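Local coordinates for adhesion and penetration protein autotransporter (PDB 3SYJ) that promotes bacterial adherence and invasion by binding a host cell structure, mediates aggregation by self-association, and is probably a serine protease, at residues 79-84 and 91-96; 121-126 and 400-405; 305-310 and 355-360. All coordinates share one frame; numbering follows the deposited sequence.

How the interactions relate
Interactions 1 and 2 abut, their centres about 11 Å apart, and interaction 3 lies about 14 Å from interaction 2 and 24 Å from interaction 1, centre to centre. Interaction 1 closes within the N-terminal Peptidase S6 region. Interaction 2 then pairs a loop of that region with a coil of the beta-helix 274 residues later, and the intervening chain holds both segments of interaction 3, near the start of the beta-helix. The Y96 hydroxyl of interaction 1, which also bonds E127, meets R403 NH2 of interaction 2, while L121 and H122 pack against A360 of interaction 3. Through interaction 2 a path thus runs from the protease-like region into the beta-helical part of the passenger.

Interaction 1 (79-84 and 91-96); sequences DVDFGA and QHRFTY
R93 NH2 donates to A84 O at 2.6 Å, a nearly straight bond (165° at the hydrogen) in the planes of both the guanidinium and the carbonyl; its second hydrogen serves G86 O. Arginine suits the place because one terminal nitrogen can hold two carbonyls of the linking turn. CG sits opposite the backbone N (chi1 -152°) and the chain bends at chi3, carrying the head past D81. The R93 NE to D81 OD2 ion pair is long and doubtful, and NE has no other partner. At G83 the backbone takes angles that a residue with a CB could hardly adopt.

At the other end, V80 and Y96 form an antiparallel hydrogen-bonded pair, V80 N to Y96 O and Y96 N to V80 O both at 2.9 Å. Between these ends one water joins the separated backbones, accepting from F82 N at 2.9 Å and donating to F94 O at 2.7 Å.

Apolar side chains pack on one face. The edge of the F82 ring meets Y96 CD2, 3.8 Å from F82 CD2, with the rings inclined at 59°. Within 91-96, F94 CD2 lies over the centre of one face of the Y96 ring, while V80 CG2 packs on Y96 CB. On the other face, T95 CG2 lies against D79 CG.

Strand 79-80 edges a three-stranded antiparallel sheet with 96-100 in its middle, and L121 of strand 120-121 touches V80 and Y96.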
loop_
_atom_site.group_PDB
_atom_site.type_symbol
_atom_site.label_atom_id
_atom_site.label_comp_id
_atom_site.label_asym_id
_atom_site.label_seq_id
_atom_site.Cartn_x
_atom_site.Cartn_y
_atom_site.Cartn_z
ATOM N N ASP A 79 -70.497 2.398 -8.925
ATOM C CA ASP A 79 -69.101 2.662 -9.251
ATOM C C ASP A 79 -68.167 1.689 -8.549
ATOM O O ASP A 79 -68.569 0.988 -7.616
ATOM C CB ASP A 79 -68.735 4.105 -8.888
ATOM C CG ASP A 79 -69.152 4.479 -7.482
ATOM O OD1 ASP A 79 -68.795 3.743 -6.540
ATOM O OD2 ASP A 79 -69.833 5.513 -7.316
ATOM N N VAL A 80 -66.919 1.643 -9.005
ATOM C CA VAL A 80 -65.912 0.797 -8.378
ATOM C C VAL A 80 -64.611 1.565 -8.262
ATOM O O VAL A 80 -64.417 2.571 -8.944
ATOM C CB VAL A 80 -65.667 -0.505 -9.176
ATOM C CG1 VAL A 80 -66.874 -1.436 -9.064
ATOM C CG2 VAL A 80 -65.359 -0.198 -10.632
ATOM N N ASP A 81 -63.716 1.105 -7.396
ATOM C CA ASP A 81 -62.369 1.662 -7.368
ATOM C C ASP A 81 -61.349 0.570 -7.101
ATOM O O ASP A 81 -61.712 -0.540 -6.725
ATOM C CB ASP A 81 -62.243 2.824 -6.366
ATOM C CG ASP A 81 -62.578 2.421 -4.946
ATOM O OD1 ASP A 81 -63.074 1.291 -4.734
ATOM O OD2 ASP A 81 -62.351 3.246 -4.038
ATOM N N PHE A 82 -60.076 0.891 -7.293
ATOM C CA PHE A 82 -59.026 -0.113 -7.278
ATOM C C PHE A 82 -57.797 0.400 -6.556
ATOM O O PHE A 82 -57.692 1.589 -6.271
ATOM C CB PHE A 82 -58.642 -0.491 -8.710
ATOM C CG PHE A 82 -59.795 -0.981 -9.538
ATOM C CD1 PHE A 82 -60.144 -2.322 -9.540
ATOM C CD2 PHE A 82 -60.527 -0.100 -10.319
ATOM C CE1 PHE A 82 -61.209 -2.778 -10.303
ATOM C CE2 PHE A 82 -61.589 -0.541 -11.079
ATOM C CZ PHE A 82 -61.929 -1.889 -11.074
ATOM N N GLY A 83 -56.865 -0.501 -6.266
ATOM C CA GLY A 83 -55.607 -0.114 -5.657
ATOM C C GLY A 83 -55.390 -0.769 -4.313
ATOM O O GLY A 83 -55.751 -1.930 -4.105
ATOM N N ALA A 84 -54.799 -0.018 -3.396
ATOM C CA ALA A 84 -54.500 -0.530 -2.075
ATOM C C ALA A 84 -55.469 0.036 -1.045
ATOM O O ALA A 84 -56.152 1.035 -1.299
ATOM C CB ALA A 84 -53.072 -0.201 -1.704
ATOM N N GLN A 91 -52.481 8.589 -2.850
ATOM C CA GLN A 91 -52.927 7.530 -3.751
ATOM C C GLN A 91 -53.894 8.037 -4.805
ATOM O O GLN A 91 -53.975 7.477 -5.897
ATOM C CB GLN A 91 -53.565 6.370 -2.986
ATOM C CG GLN A 91 -54.157 5.310 -3.909
ATOM C CD GLN A 91 -54.559 4.032 -3.179
ATOM O OE1 GLN A 91 -55.051 4.078 -2.040
ATOM N NE2 GLN A 91 -54.353 2.883 -3.834
ATOM N N HIS A 92 -54.635 9.089 -4.471
ATOM C CA HIS A 92 -55.609 9.647 -5.402
ATOM C C HIS A 92 -56.480 8.557 -6.014
ATOM O O HIS A 92 -56.582 8.439 -7.243
ATOM C CB HIS A 92 -54.899 10.420 -6.510
ATOM C CG HIS A 92 -54.191 11.642 -6.024
ATOM N ND1 HIS A 92 -54.756 12.898 -6.075
ATOM C CD2 HIS A 92 -52.976 11.797 -5.451
ATOM C CE1 HIS A 92 -53.912 13.778 -5.567
ATOM N NE2 HIS A 92 -52.824 13.137 -5.181
ATOM N N ARG A 93 -57.109 7.754 -5.160
ATOM C CA ARG A 93 -57.981 6.702 -5.659
ATOM C C ARG A 93 -59.073 7.307 -6.551
ATOM O O ARG A 93 -59.608 8.381 -6.268
ATOM C CB ARG A 93 -58.574 5.880 -4.517
ATOM C CG ARG A 93 -58.889 4.452 -4.924
ATOM C CD ARG A 93 -59.588 3.680 -3.812
ATOM N NE ARG A 93 -58.655 3.141 -2.828
ATOM C CZ ARG A 93 -58.668 3.465 -1.541
ATOM N NH1 ARG A 93 -59.570 4.324 -1.072
ATOM N NH2 ARG A 93 -57.783 2.923 -0.719
ATOM N N PHE A 94 -59.378 6.621 -7.642
ATOM C CA PHE A 94 -60.292 7.158 -8.636
ATOM C C PHE A 94 -61.607 6.387 -8.645
ATOM O O PHE A 94 -61.618 5.159 -8.573
ATOM C CB PHE A 94 -59.633 7.124 -10.012
ATOM C CG PHE A 94 -60.410 7.835 -11.077
ATOM C CD1 PHE A 94 -60.386 9.218 -11.167
ATOM C CD2 PHE A 94 -61.150 7.120 -12.002
ATOM C CE1 PHE A 94 -61.105 9.876 -12.152
ATOM C CE2 PHE A 94 -61.862 7.765 -12.986
ATOM C CZ PHE A 94 -61.841 9.150 -13.064
ATOM N N THR A 95 -62.715 7.115 -8.727
ATOM C CA THR A 95 -64.027 6.497 -8.763
ATOM C C THR A 95 -64.454 6.244 -10.202
ATOM O O THR A 95 -64.773 7.182 -10.937
ATOM C CB THR A 95 -65.073 7.374 -8.037
ATOM O OG1 THR A 95 -64.638 7.623 -6.689
ATOM C CG2 THR A 95 -66.427 6.682 -7.999
ATOM N N TYR A 96 -64.427 4.980 -10.618
ATOM C CA TYR A 96 -64.881 4.612 -11.951
ATOM C C TYR A 96 -66.385 4.375 -11.927
ATOM O O TYR A 96 -66.863 3.553 -11.154
ATOM C CB TYR A 96 -64.152 3.355 -12.442
ATOM C CG TYR A 96 -62.672 3.581 -12.647
ATOM C CD1 TYR A 96 -62.193 4.154 -13.821
ATOM C CD2 TYR A 96 -61.757 3.233 -11.665
ATOM C CE1 TYR A 96 -60.840 4.381 -14.002
ATOM C CE2 TYR A 96 -60.413 3.444 -11.837
ATOM C CZ TYR A 96 -59.959 4.025 -13.007
ATOM O OH TYR A 96 -58.619 4.239 -13.168
HETATM O O HOH W 1 -59.565 3.462 -8.419
#

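Interaction 2 (121-126 and 400-405); sequences LHKFVT and EHDRLS
K123 leaves its backbone with CG opposite the carbonyl carbon (chi1 -69°), turns at chi2 (-74°) and then runs straight, delivering its ammonium group to the start of strand 403-407. There NZ donates to R403 O at 2.7 Å and forms a salt bridge with D402 OD1 at 2.8 Å, met on the syn side of the carboxylate but somewhat out of its plane. G381 O is a further acceptor. Lysine suits this buried spot: a long thin chain ends in several donors, and the carboxylate offsets its charge. D402 OD1 also accepts from Q380 NE2, which probably helps to hold the carboxylate in place.

S405 uses a small hydroxyl at close quarters. Its OG donates to F124 O at 2.9 Å, in the carbonyl plane and on a lone pair. A water accepts from S405 N at 3.0 Å and, weakly, from K123 NZ. Around this bond the packing is apolar, with F124 CB and T126 CG2 each 3.8 Å from S405 CB. T126 OG1 turns to S425, and R403 NH2 to Y96 OH.

The loop thus docks on successive coils of a right-handed parallel beta-helix, as in autotransporter passengers whose N-terminal serine-protease-like domain sits against the stalk.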
loop_
_atom_site.group_PDB
_atom_site.type_symbol
_atom_site.label_atom_id
_atom_site.label_comp_id
_atom_site.label_asym_id
_atom_site.label_seq_id
_atom_site.Cartn_x
_atom_site.Cartn_y
_atom_site.Cartn_z
ATOM N N LEU A 121 -67.625 0.893 -17.611
ATOM C CA LEU A 121 -67.191 2.021 -16.786
ATOM C C LEU A 121 -66.992 3.259 -17.652
ATOM O O LEU A 121 -66.839 3.150 -18.858
ATOM C CB LEU A 121 -65.888 1.669 -16.074
ATOM C CG LEU A 121 -65.963 0.387 -15.247
ATOM C CD1 LEU A 121 -64.608 0.057 -14.626
ATOM C CD2 LEU A 121 -67.030 0.518 -14.180
ATOM N N HIS A 122 -66.991 4.436 -17.040
ATOM C CA HIS A 122 -66.920 5.664 -17.818
ATOM C C HIS A 122 -65.495 6.024 -18.247
ATOM O O HIS A 122 -65.313 6.836 -19.152
ATOM C CB HIS A 122 -67.628 6.833 -17.108
ATOM C CG HIS A 122 -66.798 7.527 -16.070
ATOM N ND1 HIS A 122 -66.219 6.866 -15.008
ATOM C CD2 HIS A 122 -66.482 8.837 -15.916
ATOM C CE1 HIS A 122 -65.567 7.733 -14.255
ATOM N NE2 HIS A 122 -65.708 8.936 -14.785
ATOM N N LYS A 123 -64.499 5.399 -17.619
ATOM C CA LYS A 123 -63.097 5.635 -17.970
ATOM C C LYS A 123 -62.312 4.335 -18.103
ATOM O O LYS A 123 -62.647 3.344 -17.456
ATOM C CB LYS A 123 -62.424 6.497 -16.909
ATOM C CG LYS A 123 -62.908 7.936 -16.853
ATOM C CD LYS A 123 -62.383 8.761 -18.008
ATOM C CE LYS A 123 -62.816 10.214 -17.858
ATOM N NZ LYS A 123 -62.226 11.094 -18.913
ATOM N N PHE A 124 -61.266 4.339 -18.932
ATOM C CA PHE A 124 -60.316 3.223 -18.963
ATOM C C PHE A 124 -59.646 3.135 -17.599
ATOM O O PHE A 124 -59.221 4.153 -17.055
ATOM C CB PHE A 124 -59.224 3.427 -20.014
ATOM C CG PHE A 124 -59.695 3.297 -21.436
ATOM C CD1 PHE A 124 -60.975 2.868 -21.728
ATOM C CD2 PHE A 124 -58.829 3.581 -22.488
ATOM C CE1 PHE A 124 -61.391 2.746 -23.049
ATOM C CE2 PHE A 124 -59.240 3.453 -23.809
ATOM C CZ PHE A 124 -60.521 3.037 -24.090
ATOM N N VAL A 125 -59.542 1.927 -17.045
ATOM C CA VAL A 125 -58.888 1.748 -15.753
ATOM C C VAL A 125 -57.376 1.670 -15.922
ATOM O O VAL A 125 -56.878 0.876 -16.710
ATOM C CB VAL A 125 -59.396 0.482 -15.020
ATOM C CG1 VAL A 125 -58.566 0.228 -13.751
ATOM C CG2 VAL A 125 -60.887 0.603 -14.702
ATOM N N THR A 126 -56.650 2.493 -15.173
ATOM C CA THR A 126 -55.202 2.600 -15.337
ATOM C C THR A 126 -54.407 1.856 -14.257
ATOM O O THR A 126 -53.242 1.522 -14.459
ATOM C CB THR A 126 -54.763 4.072 -15.293
ATOM O OG1 THR A 126 -55.245 4.670 -14.080
ATOM C CG2 THR A 126 -55.310 4.846 -16.512
ATOM N N GLU A 400 -61.544 20.803 -17.989
ATOM C CA GLU A 400 -61.378 21.008 -16.552
ATOM C C GLU A 400 -62.188 19.989 -15.755
ATOM O O GLU A 400 -63.316 19.667 -16.122
ATOM C CB GLU A 400 -61.779 22.431 -16.164
ATOM C CG GLU A 400 -61.458 22.796 -14.721
ATOM C CD GLU A 400 -61.831 24.235 -14.382
ATOM O OE1 GLU A 400 -62.342 24.949 -15.266
ATOM O OE2 GLU A 400 -61.611 24.657 -13.233
ATOM N N HIS A 401 -61.600 19.478 -14.675
ATOM C CA HIS A 401 -62.240 18.470 -13.816
ATOM C C HIS A 401 -62.404 17.109 -14.489
ATOM O O HIS A 401 -63.165 16.263 -14.018
ATOM C CB HIS A 401 -63.593 18.961 -13.275
ATOM C CG HIS A 401 -63.496 20.218 -12.467
ATOM N ND1 HIS A 401 -64.288 21.322 -12.705
ATOM C CD2 HIS A 401 -62.677 20.558 -11.444
ATOM C CE1 HIS A 401 -63.971 22.281 -11.854
ATOM N NE2 HIS A 401 -62.993 21.845 -11.080
ATOM N N ASP A 402 -61.700 16.903 -15.596
ATOM C CA ASP A 402 -61.718 15.614 -16.268
ATOM C C ASP A 402 -60.333 14.980 -16.272
ATOM O O ASP A 402 -59.335 15.651 -16.534
ATOM C CB ASP A 402 -62.237 15.743 -17.698
ATOM C CG ASP A 402 -62.161 14.431 -18.459
ATOM O OD1 ASP A 402 -63.161 13.678 -18.451
ATOM O OD2 ASP A 402 -61.096 14.141 -19.044
ATOM N N ARG A 403 -60.284 13.683 -15.981
ATOM C CA ARG A 403 -59.038 12.930 -15.979
ATOM C C ARG A 403 -58.924 12.108 -17.258
ATOM O O ARG A 403 -59.850 11.381 -17.626
ATOM C CB ARG A 403 -58.991 11.995 -14.767
ATOM C CG ARG A 403 -57.599 11.645 -14.279
ATOM C CD ARG A 403 -57.663 10.540 -13.234
ATOM N NE ARG A 403 -57.961 9.266 -13.869
ATOM C CZ ARG A 403 -57.750 8.078 -13.313
ATOM N NH1 ARG A 403 -57.249 7.987 -12.084
ATOM N NH2 ARG A 403 -58.040 6.978 -13.995
ATOM N N LEU A 404 -57.786 12.223 -17.933
ATOM C CA LEU A 404 -57.523 11.414 -19.112
ATOM C C LEU A 404 -56.807 10.135 -18.684
ATOM O O LEU A 404 -55.856 10.188 -17.906
ATOM C CB LEU A 404 -56.696 12.201 -20.143
ATOM C CG LEU A 404 -56.409 11.532 -21.496
ATOM C CD1 LEU A 404 -56.273 12.555 -22.628
ATOM C CD2 LEU A 404 -55.175 10.625 -21.445
ATOM N N SER A 405 -57.286 8.995 -19.181
ATOM C CA SER A 405 -56.676 7.694 -18.921
ATOM C C SER A 405 -55.789 7.253 -20.081
ATOM O O SER A 405 -56.264 7.079 -21.210
ATOM C CB SER A 405 -57.762 6.639 -18.713
ATOM O OG SER A 405 -58.493 6.876 -17.525
HETATM O O HOH W 2 -59.673 9.834 -20.712
#

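Interaction 3 (305-310 and 355-360); sequences TLANMS and DINQGA
A307 and N357 join the end of strand 301-308 to an early coil of the parallel beta-helix, where N357 also makes an Asx turn. Strand 301-308 pairs antiparallel with 289-294, whereas 356-357 already pairs in parallel with 379-380, so the contact sets the end of the antiparallel hairpin strand 301-308 against an early coil of the beta-helix.

One backbone hydrogen bond crosses between the segments. A307 N donates to N357 O at 2.9 Å (153° at the hydrogen), the donor tilted somewhat from the carbonyl plane.

Within 355-360 an asparagine amide oxygen fixes the turn. N357 has CG opposite its backbone N (chi1 -173°), and a chi2 near zero then turns OD1 to accept from G359 N at 3.0 Å. Asparagine is well fitted to this, since its short side chain reaches a backbone N two residues on. The positive phi of G359 (63°) is readily adopted by a residue without a CB, and the chain there passes close beside the small methyl of A307.

Apolar contacts add to these bonds. L306 crosses I356 at about a right angle, CD2 lying 4.1 Å from I356 CG2, and the same methyl rests 3.9 Å from Q358 CG. L306 and I356, both branched and buried, suit this apolar core, while the amide of Q358 finds W379 NE1 and E338 O beyond the segments.

Methyl groups also make van der Waals contacts with the N357 amide. The A307 methyl packs 3.6 Å from N357 OD1. M309, bent at chi2 and chi3, brings its terminal CE back to N357 ND2 at 3.3 Å.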
loop_
_atom_site.group_PDB
_atom_site.type_symbol
_atom_site.label_atom_id
_atom_site.label_comp_id
_atom_site.label_asym_id
_atom_site.label_seq_id
_atom_site.Cartn_x
_atom_site.Cartn_y
_atom_site.Cartn_z
ATOM N N THR A 305 -71.431 7.894 -32.779
ATOM C CA THR A 305 -72.240 8.331 -31.637
ATOM C C THR A 305 -71.363 8.796 -30.487
ATOM O O THR A 305 -70.320 8.202 -30.215
ATOM C CB THR A 305 -73.188 7.226 -31.141
ATOM O OG1 THR A 305 -72.423 6.094 -30.701
ATOM C CG2 THR A 305 -74.124 6.795 -32.254
ATOM N N LEU A 306 -71.790 9.866 -29.821
ATOM C CA LEU A 306 -71.009 10.475 -28.748
ATOM C C LEU A 306 -71.856 10.655 -27.496
ATOM O O LEU A 306 -72.993 10.186 -27.429
ATOM C CB LEU A 306 -70.466 11.839 -29.189
ATOM C CG LEU A 306 -69.685 11.913 -30.500
ATOM C CD1 LEU A 306 -69.601 13.351 -30.983
ATOM C CD2 LEU A 306 -68.294 11.330 -30.341
ATOM N N ALA A 307 -71.299 11.344 -26.506
ATOM C CA ALA A 307 -72.063 11.687 -25.324
ATOM C C ALA A 307 -73.289 12.457 -25.771
ATOM O O ALA A 307 -73.173 13.450 -26.484
ATOM C CB ALA A 307 -71.238 12.525 -24.380
ATOM N N ASN A 308 -74.461 11.993 -25.353
ATOM C CA ASN A 308 -75.709 12.663 -25.687
ATOM C C ASN A 308 -76.265 13.489 -24.516
ATOM O O ASN A 308 -76.800 12.942 -23.552
ATOM C CB ASN A 308 -76.731 11.644 -26.184
ATOM C CG ASN A 308 -78.000 12.294 -26.669
ATOM O OD1 ASN A 308 -78.242 13.474 -26.413
ATOM N ND2 ASN A 308 -78.824 11.530 -27.375
ATOM N N MET A 309 -76.137 14.808 -24.607
ATOM C CA MET A 309 -76.502 15.701 -23.510
ATOM C C MET A 309 -78.003 15.838 -23.313
ATOM O O MET A 309 -78.454 16.349 -22.288
ATOM C CB MET A 309 -75.899 17.086 -23.731
ATOM C CG MET A 309 -74.396 17.067 -23.850
ATOM S SD MET A 309 -73.641 16.503 -22.320
ATOM C CE MET A 309 -72.266 15.580 -22.989
ATOM N N SER A 310 -78.780 15.401 -24.295
ATOM C CA SER A 310 -80.227 15.476 -24.170
ATOM C C SER A 310 -80.762 14.303 -23.349
ATOM O O SER A 310 -81.936 14.277 -22.984
ATOM C CB SER A 310 -80.895 15.533 -25.545
ATOM O OG SER A 310 -80.860 14.270 -26.183
ATOM N N ASP A 355 -65.033 20.559 -30.725
ATOM C CA ASP A 355 -64.879 19.867 -29.456
ATOM C C ASP A 355 -65.529 18.500 -29.559
ATOM O O ASP A 355 -66.528 18.323 -30.261
ATOM C CB ASP A 355 -65.540 20.646 -28.326
ATOM C CG ASP A 355 -64.796 21.902 -27.981
ATOM O OD1 ASP A 355 -63.656 22.060 -28.463
ATOM O OD2 ASP A 355 -65.349 22.728 -27.229
ATOM N N ILE A 356 -64.954 17.532 -28.855
ATOM C CA ILE A 356 -65.494 16.184 -28.830
ATOM C C ILE A 356 -65.647 15.662 -27.409
ATOM O O ILE A 356 -64.688 15.631 -26.632
ATOM C CB ILE A 356 -64.622 15.210 -29.632
ATOM C CG1 ILE A 356 -64.654 15.578 -31.116
ATOM C CG2 ILE A 356 -65.096 13.772 -29.415
ATOM C CD1 ILE A 356 -65.982 15.287 -31.783
ATOM N N ASN A 357 -66.851 15.254 -27.064
ATOM C CA ASN A 357 -67.157 14.519 -25.864
ATOM C C ASN A 357 -67.720 13.158 -26.221
ATOM O O ASN A 357 -68.860 13.001 -26.552
ATOM C CB ASN A 357 -68.118 15.294 -24.974
ATOM C CG ASN A 357 -68.341 14.651 -23.630
ATOM O OD1 ASN A 357 -67.906 13.571 -23.352
ATOM N ND2 ASN A 357 -69.001 15.355 -22.794
ATOM N N GLN A 358 -66.834 12.194 -26.157
ATOM C CA GLN A 358 -67.101 10.827 -26.471
ATOM C C GLN A 358 -67.890 10.065 -25.382
ATOM O O GLN A 358 -68.319 8.975 -25.578
ATOM C CB GLN A 358 -65.769 10.168 -26.772
ATOM C CG GLN A 358 -65.704 9.425 -28.064
ATOM C CD GLN A 358 -64.344 8.877 -28.393
ATOM O OE1 GLN A 358 -63.349 9.450 -28.076
ATOM N NE2 GLN A 358 -64.327 7.785 -29.033
ATOM N N GLY A 359 -68.074 10.684 -24.243
ATOM C CA GLY A 359 -68.691 10.032 -23.131
ATOM C C GLY A 359 -67.899 8.852 -22.645
ATOM O O GLY A 359 -66.793 9.012 -22.223
ATOM N N ALA A 360 -68.473 7.664 -22.738
ATOM C CA ALA A 360 -67.763 6.463 -22.286
ATOM C C ALA A 360 -66.964 5.806 -23.411
ATOM O O ALA A 360 -66.255 4.814 -23.195
ATOM C CB ALA A 360 -68.734 5.463 -21.678
#